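Local coordinates for protein hydroxylase (Rhodococcus sp., PDB 2OR0) that probably acts as a flavin-dependent monooxygenase, using reduced flavin and molecular oxygen to hydroxylate its substrate on an acyl-CoA dehydrogenase-like fold, at residues Cys47-Ala52 with Ala90-Ser95; Glu196-Val201 with Gly208-Ile213; Cys252-Gly257 with His383-Pro388; Ala260-Ile265 with Arg347-Ala352. All coordinates share one frame; numbering follows the deposited sequence.

Contact 1: residues Cys47-Ala52 with Ala90-Ser95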
loop_
_atom_site.group_PDB
_atom_site.type_symbol
_atom_site.label_atom_id
_atom_site.label_comp_id
_atom_site.label_asym_id
_atom_site.label_seq_id
_atom_site.Cartn_x
_atom_site.Cartn_y
_atom_site.Cartn_z
ATOM N N CYS A 47 -11.208 6.249 -14.110
ATOM C CA CYS A 47 -9.819 5.862 -13.800
ATOM C C CYS A 47 -9.152 6.811 -12.822
ATOM O O CYS A 47 -7.978 7.158 -12.985
ATOM C CB CYS A 47 -8.957 5.737 -15.073
ATOM S SG CYS A 47 -9.579 4.499 -16.185
ATOM N N ARG A 48 -9.898 7.211 -11.797
ATOM C CA ARG A 48 -9.480 8.257 -10.874
ATOM C C ARG A 48 -10.546 8.296 -9.796
ATOM O O ARG A 48 -11.726 8.263 -10.113
ATOM C CB ARG A 48 -9.441 9.602 -11.642
ATOM C CG ARG A 48 -9.381 10.871 -10.805
ATOM C CD ARG A 48 -9.941 12.077 -11.586
ATOM N NE ARG A 48 -9.589 13.363 -10.966
ATOM C CZ ARG A 48 -10.227 13.929 -9.942
ATOM N NH1 ARG A 48 -11.282 13.337 -9.363
ATOM N NH2 ARG A 48 -9.793 15.109 -9.480
ATOM N N LEU A 49 -10.156 8.339 -8.528
ATOM C CA LEU A 49 -11.150 8.474 -7.464
ATOM C C LEU A 49 -11.946 9.745 -7.701
ATOM O O LEU A 49 -11.364 10.810 -7.921
ATOM C CB LEU A 49 -10.503 8.540 -6.069
ATOM C CG LEU A 49 -9.802 7.323 -5.466
ATOM C CD1 LEU A 49 -9.169 7.647 -4.139
ATOM C CD2 LEU A 49 -10.761 6.133 -5.306
ATOM N N THR A 50 -13.270 9.634 -7.680
ATOM C CA THR A 50 -14.120 10.817 -7.733
ATOM C C THR A 50 -13.757 11.727 -6.542
ATOM O O THR A 50 -13.153 11.275 -5.563
ATOM C CB THR A 50 -15.636 10.458 -7.652
ATOM O OG1 THR A 50 -15.938 9.990 -6.337
ATOM C CG2 THR A 50 -16.027 9.379 -8.666
ATOM N N ASP A 51 -14.112 13.007 -6.627
ATOM C CA ASP A 51 -13.880 13.937 -5.519
ATOM C C ASP A 51 -14.639 13.478 -4.269
ATOM O O ASP A 51 -14.096 13.511 -3.145
ATOM C CB ASP A 51 -14.266 15.367 -5.913
ATOM C CG ASP A 51 -13.261 16.021 -6.896
ATOM O OD1 ASP A 51 -12.115 15.515 -7.102
ATOM O OD2 ASP A 51 -13.649 17.073 -7.465
ATOM N N ALA A 52 -15.873 13.013 -4.459
ATOM C CA ALA A 52 -16.623 12.431 -3.349
ATOM C C ALA A 52 -15.930 11.207 -2.723
ATOM O O ALA A 52 -15.909 11.089 -1.510
ATOM C CB ALA A 52 -18.088 12.118 -3.748
ATOM N N ALA A 90 -12.094 -3.792 1.310
ATOM C CA ALA A 90 -13.265 -4.668 1.110
ATOM C C ALA A 90 -14.499 -3.912 0.610
ATOM O O ALA A 90 -15.396 -4.508 0.008
ATOM C CB ALA A 90 -13.589 -5.491 2.393
ATOM N N LEU A 91 -14.548 -2.607 0.831
ATOM C CA LEU A 91 -15.655 -1.789 0.330
ATOM C C LEU A 91 -15.455 -1.316 -1.113
ATOM O O LEU A 91 -16.397 -1.295 -1.890
ATOM C CB LEU A 91 -15.893 -0.556 1.234
ATOM C CG LEU A 91 -16.286 -0.747 2.701
ATOM C CD1 LEU A 91 -16.383 0.598 3.421
ATOM C CD2 LEU A 91 -17.600 -1.498 2.781
ATOM N N ASP A 92 -14.239 -0.877 -1.437
ATOM C CA ASP A 92 -13.886 -0.415 -2.794
ATOM C C ASP A 92 -12.391 -0.576 -2.854
ATOM O O ASP A 92 -11.680 0.043 -2.078
ATOM C CB ASP A 92 -14.282 1.073 -3.016
ATOM C CG ASP A 92 -13.705 1.672 -4.331
ATOM O OD1 ASP A 92 -13.822 1.027 -5.397
ATOM O OD2 ASP A 92 -13.132 2.798 -4.298
ATOM N N GLY A 93 -11.918 -1.452 -3.742
ATOM C CA GLY A 93 -10.510 -1.752 -3.847
ATOM C C GLY A 93 -9.616 -0.556 -4.114
ATOM O O GLY A 93 -8.527 -0.457 -3.539
ATOM N N ALA A 94 -10.053 0.339 -5.000
ATOM C CA ALA A 94 -9.284 1.553 -5.294
ATOM C C ALA A 94 -9.075 2.418 -4.048
ATOM O O ALA A 94 -7.983 2.842 -3.783
ATOM C CB ALA A 94 -9.949 2.373 -6.409
ATOM N N SER A 95 -10.140 2.679 -3.294
ATOM C CA SER A 95 -10.018 3.448 -2.064
ATOM C C SER A 95 -9.101 2.741 -1.082
ATOM O O SER A 95 -8.327 3.390 -0.390
ATOM C CB SER A 95 -11.391 3.639 -1.413
ATOM O OG SER A 95 -12.257 4.304 -2.312
#

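Contact 2: residues Glu196-Val201 with Gly208-Ile213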
loop_
_atom_site.group_PDB
_atom_site.type_symbol
_atom_site.label_atom_id
_atom_site.label_comp_id
_atom_site.label_asym_id
_atom_site.label_seq_id
_atom_site.Cartn_x
_atom_site.Cartn_y
_atom_site.Cartn_z
ATOM N N GLU A 196 -1.529 12.536 -18.364
ATOM C CA GLU A 196 -2.864 11.971 -18.623
ATOM C C GLU A 196 -2.805 10.737 -19.526
ATOM O O GLU A 196 -1.848 10.554 -20.282
ATOM C CB GLU A 196 -3.814 13.030 -19.241
ATOM C CG GLU A 196 -4.322 14.113 -18.270
ATOM C CD GLU A 196 -4.893 13.540 -16.944
ATOM O OE1 GLU A 196 -5.776 12.638 -16.986
ATOM O OE2 GLU A 196 -4.453 13.997 -15.864
ATOM N N ASP A 197 -3.828 9.890 -19.428
ATOM C CA ASP A 197 -3.949 8.669 -20.258
ATOM C C ASP A 197 -2.810 7.654 -20.098
ATOM O O ASP A 197 -2.452 6.935 -21.026
ATOM C CB ASP A 197 -4.195 9.045 -21.737
ATOM C CG ASP A 197 -5.340 10.030 -21.888
ATOM O OD1 ASP A 197 -6.463 9.707 -21.439
ATOM O OD2 ASP A 197 -5.127 11.151 -22.419
ATOM N N THR A 198 -2.246 7.588 -18.904
ATOM C CA THR A 198 -1.158 6.665 -18.634
ATOM C C THR A 198 -1.613 5.575 -17.619
ATOM O O THR A 198 -0.814 4.800 -17.115
ATOM C CB THR A 198 0.053 7.416 -18.086
ATOM O OG1 THR A 198 -0.353 8.201 -16.945
ATOM C CG2 THR A 198 0.680 8.326 -19.193
ATOM N N TRP A 199 -2.903 5.529 -17.331
ATOM C CA TRP A 199 -3.423 4.501 -16.420
ATOM C C TRP A 199 -4.636 3.793 -17.050
ATOM O O TRP A 199 -5.739 3.832 -16.515
ATOM C CB TRP A 199 -3.743 5.143 -15.051
ATOM C CG TRP A 199 -4.051 4.137 -13.932
ATOM C CD1 TRP A 199 -5.233 4.023 -13.250
ATOM C CD2 TRP A 199 -3.191 3.108 -13.428
ATOM N NE1 TRP A 199 -5.151 3.006 -12.318
ATOM C CE2 TRP A 199 -3.915 2.420 -12.411
ATOM C CE3 TRP A 199 -1.883 2.687 -13.739
ATOM C CZ2 TRP A 199 -3.372 1.343 -11.699
ATOM C CZ3 TRP A 199 -1.338 1.628 -13.029
ATOM C CH2 TRP A 199 -2.082 0.961 -12.013
ATOM N N ASP A 200 -4.442 3.184 -18.215
ATOM C CA ASP A 200 -5.507 2.403 -18.835
ATOM C C ASP A 200 -5.176 0.910 -18.655
ATOM O O ASP A 200 -4.565 0.270 -19.520
ATOM C CB ASP A 200 -5.656 2.805 -20.312
ATOM C CG ASP A 200 -6.899 2.216 -20.965
ATOM O OD1 ASP A 200 -7.724 1.590 -20.267
ATOM O OD2 ASP A 200 -7.034 2.381 -22.202
ATOM N N VAL A 201 -5.579 0.376 -17.497
ATOM C CA VAL A 201 -5.113 -0.923 -16.974
ATOM C C VAL A 201 -6.271 -1.877 -16.640
ATOM O O VAL A 201 -7.425 -1.469 -16.556
ATOM C CB VAL A 201 -4.235 -0.720 -15.691
ATOM C CG1 VAL A 201 -2.940 0.018 -16.037
ATOM C CG2 VAL A 201 -5.050 0.028 -14.574
ATOM N N GLY A 208 -6.207 5.733 -10.213
ATOM C CA GLY A 208 -5.652 6.774 -11.052
ATOM C C GLY A 208 -4.168 6.874 -10.853
ATOM O O GLY A 208 -3.667 7.965 -10.616
ATOM N N SER A 209 -3.464 5.740 -10.974
ATOM C CA SER A 209 -2.038 5.668 -10.728
ATOM C C SER A 209 -1.208 6.082 -11.958
ATOM O O SER A 209 -0.424 5.299 -12.509
ATOM C CB SER A 209 -1.653 4.279 -10.222
ATOM O OG SER A 209 -2.408 3.924 -9.071
ATOM N N LYS A 210 -1.366 7.341 -12.334
ATOM C CA LYS A 210 -0.746 7.936 -13.532
ATOM C C LYS A 210 0.768 8.115 -13.414
ATOM O O LYS A 210 1.326 8.022 -12.312
ATOM C CB LYS A 210 -1.433 9.276 -13.844
ATOM C CG LYS A 210 -2.879 9.120 -14.341
ATOM C CD LYS A 210 -3.626 10.445 -14.222
ATOM C CE LYS A 210 -5.116 10.298 -14.409
ATOM N NZ LYS A 210 -5.763 11.618 -14.141
ATOM N N ASP A 211 1.424 8.302 -14.566
ATOM C CA ASP A 211 2.827 8.674 -14.631
ATOM C C ASP A 211 3.020 10.124 -14.181
ATOM O O ASP A 211 2.142 10.975 -14.383
ATOM C CB ASP A 211 3.355 8.555 -16.074
ATOM C CG ASP A 211 3.538 7.096 -16.538
ATOM O OD1 ASP A 211 3.028 6.128 -15.887
ATOM O OD2 ASP A 211 4.193 6.920 -17.586
ATOM N N LEU A 212 4.183 10.397 -13.605
ATOM C CA LEU A 212 4.627 11.755 -13.300
ATOM C C LEU A 212 5.936 12.024 -14.037
ATOM O O LEU A 212 6.797 11.152 -14.101
ATOM C CB LEU A 212 4.903 11.913 -11.792
ATOM C CG LEU A 212 3.862 11.651 -10.690
ATOM C CD1 LEU A 212 4.380 12.151 -9.345
ATOM C CD2 LEU A 212 2.495 12.260 -10.984
ATOM N N ILE A 213 6.091 13.247 -14.546
ATOM C CA ILE A 213 7.334 13.689 -15.198
ATOM C C ILE A 213 7.921 14.919 -14.496
ATOM O O ILE A 213 7.192 15.856 -14.164
ATOM C CB ILE A 213 7.119 14.036 -16.701
ATOM C CG1 ILE A 213 7.008 12.753 -17.524
ATOM C CG2 ILE A 213 8.339 14.815 -17.273
ATOM C CD1 ILE A 213 6.705 13.009 -19.013
HETATM O O HOH W 1 1.652 4.405 -17.772
#

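Contact 3: residues Cys252-Gly257 with His383-Pro388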
loop_
_atom_site.group_PDB
_atom_site.type_symbol
_atom_site.label_atom_id
_atom_site.label_comp_id
_atom_site.label_asym_id
_atom_site.label_seq_id
_atom_site.Cartn_x
_atom_site.Cartn_y
_atom_site.Cartn_z
ATOM N N CYS A 252 8.879 -3.519 6.739
ATOM C CA CYS A 252 7.613 -3.952 7.247
ATOM C C CYS A 252 6.521 -2.943 6.899
ATOM O O CYS A 252 5.489 -3.325 6.318
ATOM C CB CYS A 252 7.670 -4.207 8.766
ATOM S SG CYS A 252 6.072 -4.751 9.449
HETATM N N MSE A 253 6.730 -1.665 7.219
HETATM C CA MSE A 253 5.638 -0.693 7.159
HETATM C C MSE A 253 5.197 -0.336 5.722
HETATM O O MSE A 253 3.988 -0.130 5.451
HETATM C CB MSE A 253 6.021 0.596 7.919
HETATM C CG MSE A 253 6.241 0.390 9.432
HETATM SE SE MSE A 253 4.607 -0.270 10.306
HETATM C CE MSE A 253 3.368 1.084 9.887
ATOM N N PHE A 254 6.173 -0.209 4.826
ATOM C CA PHE A 254 5.868 0.234 3.462
ATOM C C PHE A 254 5.021 -0.841 2.757
ATOM O O PHE A 254 3.930 -0.544 2.319
ATOM C CB PHE A 254 7.153 0.669 2.691
ATOM C CG PHE A 254 7.003 0.687 1.173
ATOM C CD1 PHE A 254 6.041 1.471 0.548
ATOM C CD2 PHE A 254 7.852 -0.083 0.380
ATOM C CE1 PHE A 254 5.914 1.456 -0.843
ATOM C CE2 PHE A 254 7.741 -0.085 -1.008
ATOM C CZ PHE A 254 6.775 0.684 -1.608
ATOM N N PRO A 255 5.499 -2.094 2.679
ATOM C CA PRO A 255 4.650 -3.134 2.085
ATOM C C PRO A 255 3.366 -3.509 2.858
ATOM O O PRO A 255 2.505 -4.196 2.287
ATOM C CB PRO A 255 5.571 -4.335 2.022
ATOM C CG PRO A 255 6.926 -3.791 2.074
ATOM C CD PRO A 255 6.817 -2.629 3.025
ATOM N N LEU A 256 3.214 -3.042 4.109
ATOM C CA LEU A 256 2.097 -3.478 4.967
ATOM C C LEU A 256 0.775 -2.964 4.435
ATOM O O LEU A 256 -0.207 -3.711 4.328
ATOM C CB LEU A 256 2.298 -3.019 6.430
ATOM C CG LEU A 256 1.184 -3.329 7.456
ATOM C CD1 LEU A 256 1.093 -4.839 7.719
ATOM C CD2 LEU A 256 1.415 -2.557 8.779
ATOM N N GLY A 257 0.746 -1.674 4.103
ATOM C CA GLY A 257 -0.444 -1.072 3.530
ATOM C C GLY A 257 -0.846 -1.681 2.199
ATOM O O GLY A 257 -2.041 -1.847 1.910
ATOM N N HIS A 383 2.528 -5.315 -8.120
ATOM C CA HIS A 383 3.445 -4.381 -7.454
ATOM C C HIS A 383 4.784 -5.021 -7.106
ATOM O O HIS A 383 4.865 -6.215 -6.801
ATOM C CB HIS A 383 2.790 -3.775 -6.202
ATOM C CG HIS A 383 3.483 -2.543 -5.692
ATOM N ND1 HIS A 383 4.690 -2.590 -5.030
ATOM C CD2 HIS A 383 3.133 -1.235 -5.746
ATOM C CE1 HIS A 383 5.055 -1.362 -4.696
ATOM N NE2 HIS A 383 4.119 -0.526 -5.106
ATOM N N ALA A 384 5.834 -4.215 -7.128
ATOM C CA ALA A 384 7.201 -4.689 -6.864
ATOM C C ALA A 384 7.351 -5.342 -5.501
ATOM O O ALA A 384 8.173 -6.246 -5.342
ATOM C CB ALA A 384 8.229 -3.495 -7.012
ATOM N N VAL A 385 6.558 -4.910 -4.517
ATOM C CA VAL A 385 6.657 -5.511 -3.175
ATOM C C VAL A 385 6.089 -6.926 -3.111
ATOM O O VAL A 385 6.235 -7.597 -2.085
ATOM C CB VAL A 385 6.069 -4.649 -2.005
ATOM C CG1 VAL A 385 6.772 -3.307 -1.916
ATOM C CG2 VAL A 385 4.572 -4.465 -2.150
ATOM N N HIS A 386 5.486 -7.390 -4.207
ATOM C CA HIS A 386 5.041 -8.774 -4.280
ATOM C C HIS A 386 5.919 -9.728 -5.063
ATOM O O HIS A 386 5.605 -10.917 -5.099
ATOM C CB HIS A 386 3.580 -8.847 -4.743
ATOM C CG HIS A 386 2.653 -8.086 -3.849
ATOM N ND1 HIS A 386 1.725 -7.186 -4.320
ATOM C CD2 HIS A 386 2.566 -8.046 -2.499
ATOM C CE1 HIS A 386 1.082 -6.650 -3.298
ATOM N NE2 HIS A 386 1.582 -7.154 -2.182
ATOM N N VAL A 387 7.014 -9.248 -5.674
ATOM C CA VAL A 387 7.935 -10.164 -6.363
ATOM C C VAL A 387 8.493 -11.098 -5.286
ATOM O O VAL A 387 9.016 -10.609 -4.286
ATOM C CB VAL A 387 9.078 -9.418 -7.170
ATOM C CG1 VAL A 387 10.135 -10.399 -7.734
ATOM C CG2 VAL A 387 8.475 -8.563 -8.319
ATOM N N PRO A 388 8.318 -12.435 -5.453
ATOM C CA PRO A 388 8.694 -13.396 -4.427
ATOM C C PRO A 388 10.095 -14.026 -4.452
ATOM O O PRO A 388 10.614 -14.357 -3.391
ATOM C CB PRO A 388 7.635 -14.505 -4.620
ATOM C CG PRO A 388 7.468 -14.548 -6.142
ATOM C CD PRO A 388 7.612 -13.099 -6.586
#

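Contact 4: residues Ala260-Ile265 with Arg347-Ala352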
loop_
_atom_site.group_PDB
_atom_site.type_symbol
_atom_site.label_atom_id
_atom_site.label_comp_id
_atom_site.label_asym_id
_atom_site.label_seq_id
_atom_site.Cartn_x
_atom_site.Cartn_y
_atom_site.Cartn_z
ATOM N N ALA A 260 -1.946 -5.416 2.825
ATOM C CA ALA A 260 -3.262 -5.287 3.476
ATOM C C ALA A 260 -4.375 -4.942 2.483
ATOM O O ALA A 260 -5.459 -5.525 2.531
ATOM C CB ALA A 260 -3.221 -4.266 4.615
ATOM N N ALA A 261 -4.115 -3.993 1.574
ATOM C CA ALA A 261 -5.089 -3.633 0.543
ATOM C C ALA A 261 -5.425 -4.827 -0.322
ATOM O O ALA A 261 -6.596 -5.100 -0.516
ATOM C CB ALA A 261 -4.585 -2.460 -0.312
ATOM N N VAL A 262 -4.416 -5.571 -0.785
ATOM C CA VAL A 262 -4.664 -6.790 -1.555
ATOM C C VAL A 262 -5.524 -7.810 -0.756
ATOM O O VAL A 262 -6.471 -8.388 -1.287
ATOM C CB VAL A 262 -3.359 -7.448 -2.037
ATOM C CG1 VAL A 262 -3.633 -8.834 -2.664
ATOM C CG2 VAL A 262 -2.635 -6.523 -3.073
ATOM N N ILE A 263 -5.180 -8.022 0.518
ATOM C CA ILE A 263 -5.946 -8.935 1.343
ATOM C C ILE A 263 -7.409 -8.524 1.485
ATOM O O ILE A 263 -8.286 -9.343 1.286
ATOM C CB ILE A 263 -5.249 -9.235 2.710
ATOM C CG1 ILE A 263 -3.916 -9.971 2.430
ATOM C CG2 ILE A 263 -6.155 -10.123 3.549
ATOM C CD1 ILE A 263 -2.929 -10.070 3.633
ATOM N N GLY A 264 -7.661 -7.261 1.816
ATOM C CA GLY A 264 -9.022 -6.760 1.946
ATOM C C GLY A 264 -9.794 -6.771 0.642
ATOM O O GLY A 264 -11.022 -6.992 0.624
ATOM N N ILE A 265 -9.092 -6.544 -0.471
ATOM C CA ILE A 265 -9.735 -6.689 -1.774
ATOM C C ILE A 265 -10.260 -8.125 -1.966
ATOM O O ILE A 265 -11.354 -8.320 -2.434
ATOM C CB ILE A 265 -8.791 -6.265 -2.961
ATOM C CG1 ILE A 265 -8.628 -4.751 -2.970
ATOM C CG2 ILE A 265 -9.356 -6.749 -4.301
ATOM C CD1 ILE A 265 -7.315 -4.240 -3.680
ATOM N N ARG A 347 -1.140 -15.937 -1.582
ATOM C CA ARG A 347 -2.113 -16.876 -1.023
ATOM C C ARG A 347 -3.539 -16.357 -1.225
ATOM O O ARG A 347 -4.415 -17.095 -1.648
ATOM C CB ARG A 347 -1.817 -17.130 0.483
ATOM C CG ARG A 347 -2.608 -18.316 1.107
ATOM C CD ARG A 347 -2.250 -18.506 2.603
ATOM N NE ARG A 347 -0.797 -18.625 2.802
ATOM C CZ ARG A 347 -0.013 -17.691 3.349
ATOM N NH1 ARG A 347 -0.516 -16.547 3.802
ATOM N NH2 ARG A 347 1.276 -17.908 3.452
ATOM N N ALA A 348 -3.740 -15.085 -0.927
ATOM C CA ALA A 348 -5.047 -14.446 -0.963
ATOM C C ALA A 348 -5.518 -14.313 -2.403
ATOM O O ALA A 348 -6.666 -14.634 -2.724
ATOM C CB ALA A 348 -4.959 -13.097 -0.300
ATOM N N VAL A 349 -4.623 -13.897 -3.295
ATOM C CA VAL A 349 -5.006 -13.808 -4.711
ATOM C C VAL A 349 -5.356 -15.169 -5.324
ATOM O O VAL A 349 -6.377 -15.282 -6.018
ATOM C CB VAL A 349 -3.988 -13.033 -5.571
ATOM C CG1 VAL A 349 -4.454 -13.016 -7.031
ATOM C CG2 VAL A 349 -3.845 -11.596 -5.035
ATOM N N ARG A 350 -4.533 -16.186 -5.070
ATOM C CA ARG A 350 -4.849 -17.515 -5.565
ATOM C C ARG A 350 -6.220 -18.020 -5.067
ATOM O O ARG A 350 -6.941 -18.698 -5.812
ATOM C CB ARG A 350 -3.785 -18.541 -5.185
ATOM C CG ARG A 350 -2.493 -18.461 -6.041
ATOM C CD ARG A 350 -1.624 -19.720 -5.842
ATOM N NE ARG A 350 -0.336 -19.590 -6.531
ATOM C CZ ARG A 350 0.811 -19.283 -5.928
ATOM N NH1 ARG A 350 0.830 -19.083 -4.605
ATOM N NH2 ARG A 350 1.942 -19.177 -6.644
ATOM N N ALA A 351 -6.553 -17.713 -3.819
ATOM C CA ALA A 351 -7.837 -18.100 -3.210
ATOM C C ALA A 351 -9.015 -17.382 -3.875
ATOM O O ALA A 351 -10.098 -17.978 -4.109
ATOM C CB ALA A 351 -7.806 -17.786 -1.714
ATOM N N ALA A 352 -8.816 -16.102 -4.181
ATOM C CA ALA A 352 -9.811 -15.368 -4.924
ATOM C C ALA A 352 -9.993 -15.956 -6.329
ATOM O O ALA A 352 -11.127 -15.986 -6.829
ATOM C CB ALA A 352 -9.439 -13.887 -5.010
#

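Contact 1: residues Cys47-Ala52 with Ala90-Ser95
Leu49 meets Ala94 and Ser95 through one methyl, CD2, and the apolar touching is modest. That carbon lies 4.0 Å from CB of Ala94 and 3.8 Å from OG of Ser95, at the first turn of helix 93-102. A small alanine suits this place because it lets the branched leucine come close to the turn.

No hydrogen bond crosses between 47-52 and 90-95; the polar side chains serve their own helix starts. Asp92 is the N-cap of helix 93-102, a place for a short acidic side chain that can fold back onto the turn. Its OD2 takes the hydroxyl OG of Ser95 at 2.6 Å through the anti lone pair, and the backbone N of Ser95 at 3.2 Å from well above the carboxylate plane. These two donors would probably ease the cost of burying the charge. Thr50 does the matching job for helix 51-60, its OG1 accepting from Ala53 N.

The ionic part is the salt bridge from Arg48 NH1 to Asp51 OD1, 3.2 Å, with the oxygen in the guanidinium plane.

Leu57 of helix 51-60 touches both Leu49 and Ser95, while helix 33-46 reaches Asp92 through Ala40 and the loop residue Thr207 lies against Ala94.

Contact 2: residues Glu196-Val201 with Gly208-Ile213
Trp199 lays its indole over the backbone of Gly208 and Ser209. CB of Ser209 stands 3.5 Å from the centroid of the six-membered ring, only 5° off the ring normal, a CH-pi contact over the face; CG2 of Val201 covers the opposite face. The ring gets there because CG is anti to the backbone N (chi1 -169°). The small serine and the glycine let so wide a ring lie close, and Gly208 also takes a positive phi.

Thr198 OG1 accepts a nearly straight bond from Asp211 N, 3.0 Å long. Lys210 stretches out fully, so that NZ meets Glu196 OE1 at 3.0 Å on its syn lone pair, with a weaker bond to OE2; the acid bends at chi2 to receive it. An alanine in place of Trp199 would probably leave Val201 CG2 and Ser209 CB without the ring between them and open a gap there.

The loop leaves strand 193-195 and the chain returns as strand 210-214, which pairs antiparallel with it in the beta domain of the acyl-CoA dehydrogenase fold. Ser209 centres an inverse gamma turn at this return.

Further out, a water bridges Thr198 O and Asp211 OD1. Trp199 NE1 bonds to Leu204 O, and Thr198 OG1 to Val195 O. Asp159 and Arg151 form salt bridges with Lys210 NZ and Asp211 OD2, respectively.

Contact 3: residues Cys252-Gly257 with His383-Pro388
The carbonyl O of Val385, whose side chain packs on Phe254 and Pro255, is gripped by two donors of helix 331-356, Arg338 NH1 and Gln341 NE2. Its backbone N donates to His383 ND1 over 3.0 Å, almost straight at 175° and in the plane of the imidazole. This bond fixes how the His383 ring is turned and ties it to the backbone at Val385, within the 3-10 segment 384-386.

So placed, Val385 sends CG1 toward the helix, 3.5 Å from CE2 of Phe254 and 4.0 Å from CG of Pro255. A beta-branched valine suits the spot, since one methyl can serve both rings. Phe254 has CG anti to its backbone N (chi1 160°), which brings the ring up to 383-388; its CZ also comes within 4.1 Å of CE1 of His383.

Helix 250-277 is the first long helix of the C-terminal helical domain of the acyl-CoA dehydrogenase fold, and it kinks at Pro255, whose N has no hydrogen to give to the preceding turn. With an alanine at Phe254, Val385 CG1 would probably keep only Pro255 from 252-257, and His383 CE1 would lose its apolar neighbour.

Tyr133 meets the Phe254 ring edge-to-face, and Met411 lies on Phe254 and Pro255. Next to Val385, His386 is tied through ND1 to Gly380 O and through NE2 to Thr259 OG1.

Contact 4: residues Ala260-Ile265 with Arg347-Ala352
Two long helices of the C-terminal helical domain, the part of the acyl-CoA dehydrogenase fold built as a helix bundle, meet here: Val262 and Ile263 of helix 250-277 pack on Val349 and Ala348 of helix 331-356. The two segments run in roughly the same direction. Their nearest CA atoms, those of Ile263 and Ala348, are 6.0 Å apart.

That short spacing follows from residue size. Ala348 offers one methyl, its CB, to CG1 of Ile263 at 4.3 Å, and the methyl of alanine is small enough for the helices to approach this closely. The tighter touch is one methyl against another, Val262 CG1 to Val349 CG2, at 3.6 Å. In Val262, CG1 stands anti to the backbone N (chi1 172°), which directs it at the neighbouring helix; in Val349 it is the other branch, CG2, that answers. Beta-branched valines suit this place because their methyls sit close to the backbone and keep few ways to turn within a helix.

Around the pair, Ala377 and His378 of helix 370-381 touch Val349, Ser308 of helix 292-324 touches Ile263, and Thr266 touches Ala348. A bound acetate, probably from the crystallisation liquor, lies about 4 Å from the side chain of Val349.

No hydrogen bond passes between the segments, so the contact depends on the fit of buried methyl groups and the exclusion of water, forces with little directional demand.

How the contacts relate
From the N terminus, contact 1 comes first, joining the start of helix 51-60 to the start of helix 93-102 and closing the loop that holds helix 78-91. Contact 2 follows separately, closing a short loop in the beta domain. Contact 3 then spans much of the C-terminal helical domain, and contact 4 is nested inside its loop; none of the four cross. Contacts 3 and 4 share helix 250-277 and touch where His386 CE1 meets Val262 CG2. Contact 1 touches both contact 2 and contact 4: Cys47 packs on Trp199, while Ala90 and Gly93 pack on Gly264 and Ile265, linking the N-terminal helices to a loop of the beta domain and to the C-terminal helices.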